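Local atomic coordinates of SusD homolog (Bacteroides thetaiotaomicron VPI-5482, PDB entry 3FDH), a protein that probably binds sugars at the outer membrane, as SusD does in capturing glycans for uptake. Residues R204-L209 with E221-Y226; S320-A325 with N370-A375. All blocks are in the same frame, centred on the assembly; numbering follows the deposited sequence. Where two conformers were deposited one is given.

Contact 1. Residues R204-L209 with E221-Y226; sequences RYTMRL and EKVLDY
V223 presses its CG2 branch against T206, touching CG2 of the threonine at 3.8 Å and CB at 3.9 Å. The two belong to an antiparallel helical hairpin: the axes of 204-208 and 221-226 approach to 9.2 Å at 168°, and 11 residues separate the two segments. This is consistent with the helix-rich, TPR-related fold of SusD proteins. The threonine and valine side chains slide past each other in opposite directions, so the branch of one lies alongside the other. T206 sits where the backbones come nearest, its CA 6.5 Å from CA of V223. Its CG2 stands anti to the backbone N, which places OG1 beside that nitrogen (chi1 -62°) and leaves the methyl to meet the valine. OG1 lies in the plane of the Y226 ring, at its edge, 3.4 Å from CE2, with the two side chains crossing at about a right angle. M207, a selenomethionine, widens the apolar patch more loosely, with CE 4.3 Å from V223 CG2, and it also touches L341 and E344 of helix 335-348. K222 comes in at the margin, where its NZ is held by a salt bridge to D219 in the same helix, so the ammonium group passes T206 CG2 without pairing across the interface. Farther out, Y226 packs on Y199, K202 and A203, and V223 also touches A203, extending the same interface one to two turns back along helix 191-208, where the carbonyl of K202 is hydrogen-bonded to the hydroxyl of T206. On one face of the Y226 ring, the carbonyl oxygen of K222 stands 3.1 Å above the plane, offset toward the rim.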
loop_
_atom_site.group_PDB
_atom_site.type_symbol
_atom_site.label_atom_id
_atom_site.label_comp_id
_atom_site.label_asym_id
_atom_site.label_seq_id
_atom_site.Cartn_x
_atom_site.Cartn_y
_atom_site.Cartn_z
ATOM N N ARG A 204 -6.488 -7.030 -8.038
ATOM C CA ARG A 204 -5.121 -6.745 -7.564
ATOM C C ARG A 204 -4.274 -7.991 -7.580
ATOM O O ARG A 204 -3.122 -8.005 -8.029
ATOM C CB ARG A 204 -5.146 -6.186 -6.131
ATOM C CG ARG A 204 -3.772 -6.124 -5.452
ATOM C CD ARG A 204 -3.891 -5.694 -3.971
ATOM N NE ARG A 204 -4.086 -4.247 -3.755
ATOM C CZ ARG A 204 -4.086 -3.697 -2.544
ATOM N NH1 ARG A 204 -3.944 -4.455 -1.465
ATOM N NH2 ARG A 204 -4.189 -2.401 -2.400
ATOM N N TYR A 205 -4.864 -9.068 -7.110
ATOM C CA TYR A 205 -4.114 -10.330 -6.910
ATOM C C TYR A 205 -3.936 -11.124 -8.196
ATOM O O TYR A 205 -2.971 -11.858 -8.348
ATOM C CB TYR A 205 -4.731 -11.209 -5.822
ATOM C CG TYR A 205 -4.845 -10.524 -4.466
ATOM C CD1 TYR A 205 -3.821 -9.719 -3.963
ATOM C CD2 TYR A 205 -5.953 -10.737 -3.661
ATOM C CE1 TYR A 205 -3.948 -9.108 -2.719
ATOM C CE2 TYR A 205 -6.078 -10.152 -2.407
ATOM C CZ TYR A 205 -5.095 -9.329 -1.945
ATOM O OH TYR A 205 -5.270 -8.751 -0.704
ATOM N N THR A 206 -4.872 -10.943 -9.124
ATOM C CA THR A 206 -4.746 -11.569 -10.435
ATOM C C THR A 206 -3.559 -10.941 -11.167
ATOM O O THR A 206 -2.683 -11.639 -11.722
ATOM C CB THR A 206 -6.051 -11.484 -11.253
ATOM O OG1 THR A 206 -7.082 -12.200 -10.544
ATOM C CG2 THR A 206 -5.856 -12.087 -12.670
HETATM N N MSE A 207 -3.509 -9.620 -11.147
HETATM C CA MSE A 207 -2.402 -8.927 -11.817
HETATM C C MSE A 207 -1.097 -9.239 -11.096
HETATM O O MSE A 207 -0.029 -9.352 -11.708
HETATM C CB MSE A 207 -2.643 -7.422 -11.883
HETATM C CG MSE A 207 -1.580 -6.726 -12.709
HETATM SE SE MSE A 207 -1.735 -7.091 -14.562
HETATM C CE MSE A 207 -3.153 -5.874 -14.673
ATOM N N ARG A 208 -1.181 -9.427 -9.783
ATOM C CA ARG A 208 0.049 -9.704 -8.999
ATOM C C ARG A 208 0.822 -10.901 -9.509
ATOM O O ARG A 208 2.064 -10.914 -9.532
ATOM C CB ARG A 208 -0.292 -9.955 -7.535
ATOM C CG ARG A 208 0.959 -10.229 -6.697
ATOM C CD ARG A 208 1.554 -8.936 -6.151
ATOM N NE ARG A 208 0.790 -8.534 -4.968
ATOM C CZ ARG A 208 0.068 -7.427 -4.837
ATOM N NH1 ARG A 208 0.046 -6.504 -5.772
ATOM N NH2 ARG A 208 -0.570 -7.202 -3.705
ATOM N N LEU A 209 0.073 -11.923 -9.934
ATOM C CA LEU A 209 0.680 -13.225 -10.291
ATOM C C LEU A 209 0.891 -13.444 -11.784
ATOM O O LEU A 209 1.185 -14.534 -12.235
ATOM C CB LEU A 209 -0.173 -14.363 -9.780
ATOM C CG LEU A 209 -0.556 -14.412 -8.308
ATOM C CD1 LEU A 209 -1.175 -15.776 -8.018
ATOM C CD2 LEU A 209 0.596 -14.143 -7.384
ATOM N N GLU A 221 -8.260 -10.218 -18.938
ATOM C CA GLU A 221 -9.715 -10.097 -19.124
ATOM C C GLU A 221 -10.423 -10.315 -17.786
ATOM O O GLU A 221 -11.450 -9.702 -17.499
ATOM C CB GLU A 221 -10.184 -10.981 -20.289
ATOM C CG GLU A 221 -9.623 -10.411 -21.627
ATOM C CD GLU A 221 -9.743 -11.332 -22.828
ATOM O OE1 GLU A 221 -10.199 -12.478 -22.677
ATOM O OE2 GLU A 221 -9.351 -10.905 -23.939
ATOM N N LYS A 222 -9.839 -11.154 -16.960
ATOM C CA LYS A 222 -10.396 -11.370 -15.628
ATOM C C LYS A 222 -10.296 -10.086 -14.824
ATOM O O LYS A 222 -11.227 -9.687 -14.132
ATOM C CB LYS A 222 -9.685 -12.509 -14.909
ATOM C CG LYS A 222 -10.172 -13.868 -15.378
ATOM C CD LYS A 222 -9.270 -14.989 -14.992
ATOM C CE LYS A 222 -9.037 -15.048 -13.510
ATOM N NZ LYS A 222 -7.812 -15.869 -13.220
ATOM N N VAL A 223 -9.152 -9.435 -14.921
ATOM C CA VAL A 223 -8.922 -8.203 -14.172
ATOM C C VAL A 223 -10.005 -7.215 -14.583
ATOM O O VAL A 223 -10.694 -6.653 -13.751
ATOM C CB VAL A 223 -7.503 -7.587 -14.411
ATOM C CG1 VAL A 223 -7.439 -6.147 -13.874
ATOM C CG2 VAL A 223 -6.399 -8.480 -13.790
ATOM N N LEU A 224 -10.229 -7.094 -15.882
ATOM C CA LEU A 224 -11.277 -6.151 -16.373
ATOM C C LEU A 224 -12.678 -6.488 -15.870
ATOM O O LEU A 224 -13.508 -5.599 -15.565
ATOM C CB LEU A 224 -11.310 -6.091 -17.902
ATOM C CG LEU A 224 -10.084 -5.486 -18.543
ATOM C CD1 LEU A 224 -10.280 -5.519 -20.067
ATOM C CD2 LEU A 224 -9.871 -4.065 -17.999
ATOM N N ASP A 225 -12.953 -7.780 -15.799
ATOM C CA ASP A 225 -14.250 -8.244 -15.307
ATOM C C ASP A 225 -14.404 -7.918 -13.818
ATOM O O ASP A 225 -15.426 -7.394 -13.387
ATOM C CB ASP A 225 -14.386 -9.752 -15.540
ATOM C CG ASP A 225 -15.700 -10.319 -15.044
ATOM O OD1 ASP A 225 -16.773 -9.745 -15.304
ATOM O OD2 ASP A 225 -15.649 -11.392 -14.427
ATOM N N TYR A 226 -13.368 -8.231 -13.061
ATOM C CA TYR A 226 -13.367 -7.991 -11.611
ATOM C C TYR A 226 -13.504 -6.492 -11.341
ATOM O O TYR A 226 -14.222 -6.083 -10.449
ATOM C CB TYR A 226 -12.096 -8.506 -10.941
ATOM C CG TYR A 226 -11.899 -9.998 -11.074
ATOM C CD1 TYR A 226 -12.984 -10.860 -11.153
ATOM C CD2 TYR A 226 -10.631 -10.550 -11.075
ATOM C CE1 TYR A 226 -12.798 -12.224 -11.287
ATOM C CE2 TYR A 226 -10.453 -11.928 -11.191
ATOM C CZ TYR A 226 -11.524 -12.742 -11.291
ATOM O OH TYR A 226 -11.304 -14.100 -11.401
#

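Contact 2. Residues S320-A325 with N370-A375; sequences SAFVYA and NSISIA
F322 turns its ring edge to S371 and reaches I372 CG1 with CE1 and CZ. From CB the ring carbon CG is set beside the backbone N, anti to the carbonyl carbon (chi1 -62°), which brings the ring nearer helix 354-379 than its CB direction suggests. CD1 then meets S371 CB at 3.7 Å, the serine carbon lying in the ring plane. CE1 is shared between that carbon and I372 CG1, the latter 4.0 Å from CE1, and CZ lies close to the same isoleucine carbon. Elsewhere the ring makes an edge-to-face contact with W425. The backbone carrying it is a 3-10 turn, 321-323, in the loop between strands 319-320 and 330-331, laid against one of the long helices of the SusD-like fold. Cutting F322 back to an alanine is likely to open a gap beside S371 CB and I372 CG1 and to lose the edge-to-face contact with W425. Small residues meet closely on both segments: A375 CB lies 3.1 Å from the carbonyl oxygen of A321, and A325 CB rests 3.6 Å from S371 O. Y324 O accepts a CA-H...O contact from A375 CA, 3.3 Å away with 157° at the hydrogen.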
loop_
_atom_site.group_PDB
_atom_site.type_symbol
_atom_site.label_atom_id
_atom_site.label_comp_id
_atom_site.label_asym_id
_atom_site.label_seq_id
_atom_site.Cartn_x
_atom_site.Cartn_y
_atom_site.Cartn_z
ATOM N N SER A 320 7.515 15.939 2.538
ATOM C CA SER A 320 6.268 15.905 1.788
ATOM C C SER A 320 5.161 16.445 2.715
ATOM O O SER A 320 5.210 16.274 3.931
ATOM C CB SER A 320 5.905 14.501 1.292
ATOM O OG SER A 320 5.512 13.638 2.356
ATOM N N ALA A 321 4.153 17.066 2.122
ATOM C CA ALA A 321 3.003 17.608 2.868
ATOM C C ALA A 321 2.274 16.490 3.637
ATOM O O ALA A 321 1.656 16.683 4.696
ATOM C CB ALA A 321 2.031 18.310 1.887
ATOM N N PHE A 322 2.444 15.302 3.088
ATOM C CA PHE A 322 1.731 14.094 3.533
ATOM C C PHE A 322 2.022 13.656 4.980
ATOM O O PHE A 322 1.186 13.031 5.634
ATOM C CB PHE A 322 1.994 12.929 2.579
ATOM C CG PHE A 322 1.502 13.189 1.187
ATOM C CD1 PHE A 322 0.146 13.335 0.943
ATOM C CD2 PHE A 322 2.410 13.375 0.147
ATOM C CE1 PHE A 322 -0.298 13.589 -0.326
ATOM C CE2 PHE A 322 1.985 13.645 -1.114
ATOM C CZ PHE A 322 0.613 13.761 -1.363
ATOM N N VAL A 323 3.193 14.033 5.480
ATOM C CA VAL A 323 3.578 13.643 6.831
ATOM C C VAL A 323 2.709 14.359 7.885
ATOM O O VAL A 323 2.684 13.964 9.041
ATOM C CB VAL A 323 5.106 13.843 7.099
ATOM C CG1 VAL A 323 5.997 13.070 6.031
ATOM C CG2 VAL A 323 5.475 15.343 7.212
ATOM N N TYR A 324 1.991 15.416 7.484
ATOM C CA TYR A 324 1.105 16.172 8.392
ATOM C C TYR A 324 -0.390 15.934 8.160
ATOM O O TYR A 324 -1.256 16.657 8.673
ATOM C CB TYR A 324 1.439 17.672 8.341
ATOM C CG TYR A 324 2.646 17.988 9.204
ATOM C CD1 TYR A 324 2.549 17.974 10.586
ATOM C CD2 TYR A 324 3.877 18.279 8.640
ATOM C CE1 TYR A 324 3.654 18.232 11.373
ATOM C CE2 TYR A 324 4.987 18.509 9.418
ATOM C CZ TYR A 324 4.871 18.477 10.781
ATOM O OH TYR A 324 5.984 18.760 11.558
ATOM N N ALA A 325 -0.692 14.903 7.374
ATOM C CA ALA A 325 -2.095 14.550 7.001
ATOM C C ALA A 325 -2.724 13.717 8.121
ATOM O O ALA A 325 -3.047 12.560 7.948
ATOM C CB ALA A 325 -2.129 13.766 5.667
ATOM N N ASN A 370 -6.785 15.868 -1.221
ATOM C CA ASN A 370 -7.488 15.637 0.038
ATOM C C ASN A 370 -6.475 15.630 1.172
ATOM O O ASN A 370 -6.639 16.316 2.181
ATOM C CB ASN A 370 -8.262 14.318 0.022
ATOM C CG ASN A 370 -9.206 14.173 1.215
ATOM O OD1 ASN A 370 -10.084 15.013 1.446
ATOM N ND2 ASN A 370 -9.025 13.105 1.976
ATOM N N SER A 371 -5.413 14.851 1.014
ATOM C CA SER A 371 -4.422 14.780 2.067
ATOM C C SER A 371 -3.607 16.029 2.279
ATOM O O SER A 371 -3.259 16.393 3.412
ATOM C CB SER A 371 -3.469 13.622 1.788
ATOM O OG SER A 371 -4.238 12.453 1.762
ATOM N N ILE A 372 -3.306 16.693 1.172
ATOM C CA ILE A 372 -2.518 17.922 1.218
ATOM C C ILE A 372 -3.294 18.965 2.016
ATOM O O ILE A 372 -2.730 19.592 2.889
ATOM C CB ILE A 372 -2.152 18.423 -0.178
ATOM C CG1 ILE A 372 -1.153 17.428 -0.777
ATOM C CG2 ILE A 372 -1.598 19.906 -0.089
ATOM C CD1 ILE A 372 -0.880 17.656 -2.252
ATOM N N SER A 373 -4.579 19.139 1.706
ATOM C CA SER A 373 -5.451 20.090 2.414
ATOM C C SER A 373 -5.585 19.784 3.910
ATOM O O SER A 373 -5.608 20.679 4.745
ATOM C CB SER A 373 -6.838 20.162 1.779
ATOM O OG SER A 373 -6.703 20.780 0.516
ATOM N N ILE A 374 -5.723 18.516 4.222
ATOM C CA ILE A 374 -5.801 18.078 5.626
ATOM C C ILE A 374 -4.534 18.552 6.339
ATOM O O ILE A 374 -4.559 19.061 7.473
ATOM C CB ILE A 374 -5.975 16.534 5.738
ATOM C CG1 ILE A 374 -7.431 16.148 5.376
ATOM C CG2 ILE A 374 -5.646 16.032 7.130
ATOM C CD1 ILE A 374 -7.626 14.614 5.185
ATOM N N ALA A 375 -3.413 18.382 5.640
ATOM C CA ALA A 375 -2.077 18.689 6.200
ATOM C C ALA A 375 -1.881 20.174 6.438
ATOM O O ALA A 375 -1.347 20.572 7.466
ATOM C CB ALA A 375 -0.962 18.119 5.335
#

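In the fold
Contact 1 and contact 2 lie on opposite sides of the chain's centre, each about 17 Å from it, with their own centres 31 Å apart. Their nearest atoms remain about 15 Å from each other, so neither touches the other. Along the chain they come in series: 204-226 is complete before 320-375 begins. The first pairs successive helices, 191-208 and 216-228, while the second brings a loop onto helix 354-379 across 44 intervening residues. Helix 335-348, which touches M207 of contact 1, lies within that interval. Both belong to the SusD-like region of the chain, but their geometry identifies no sugar site.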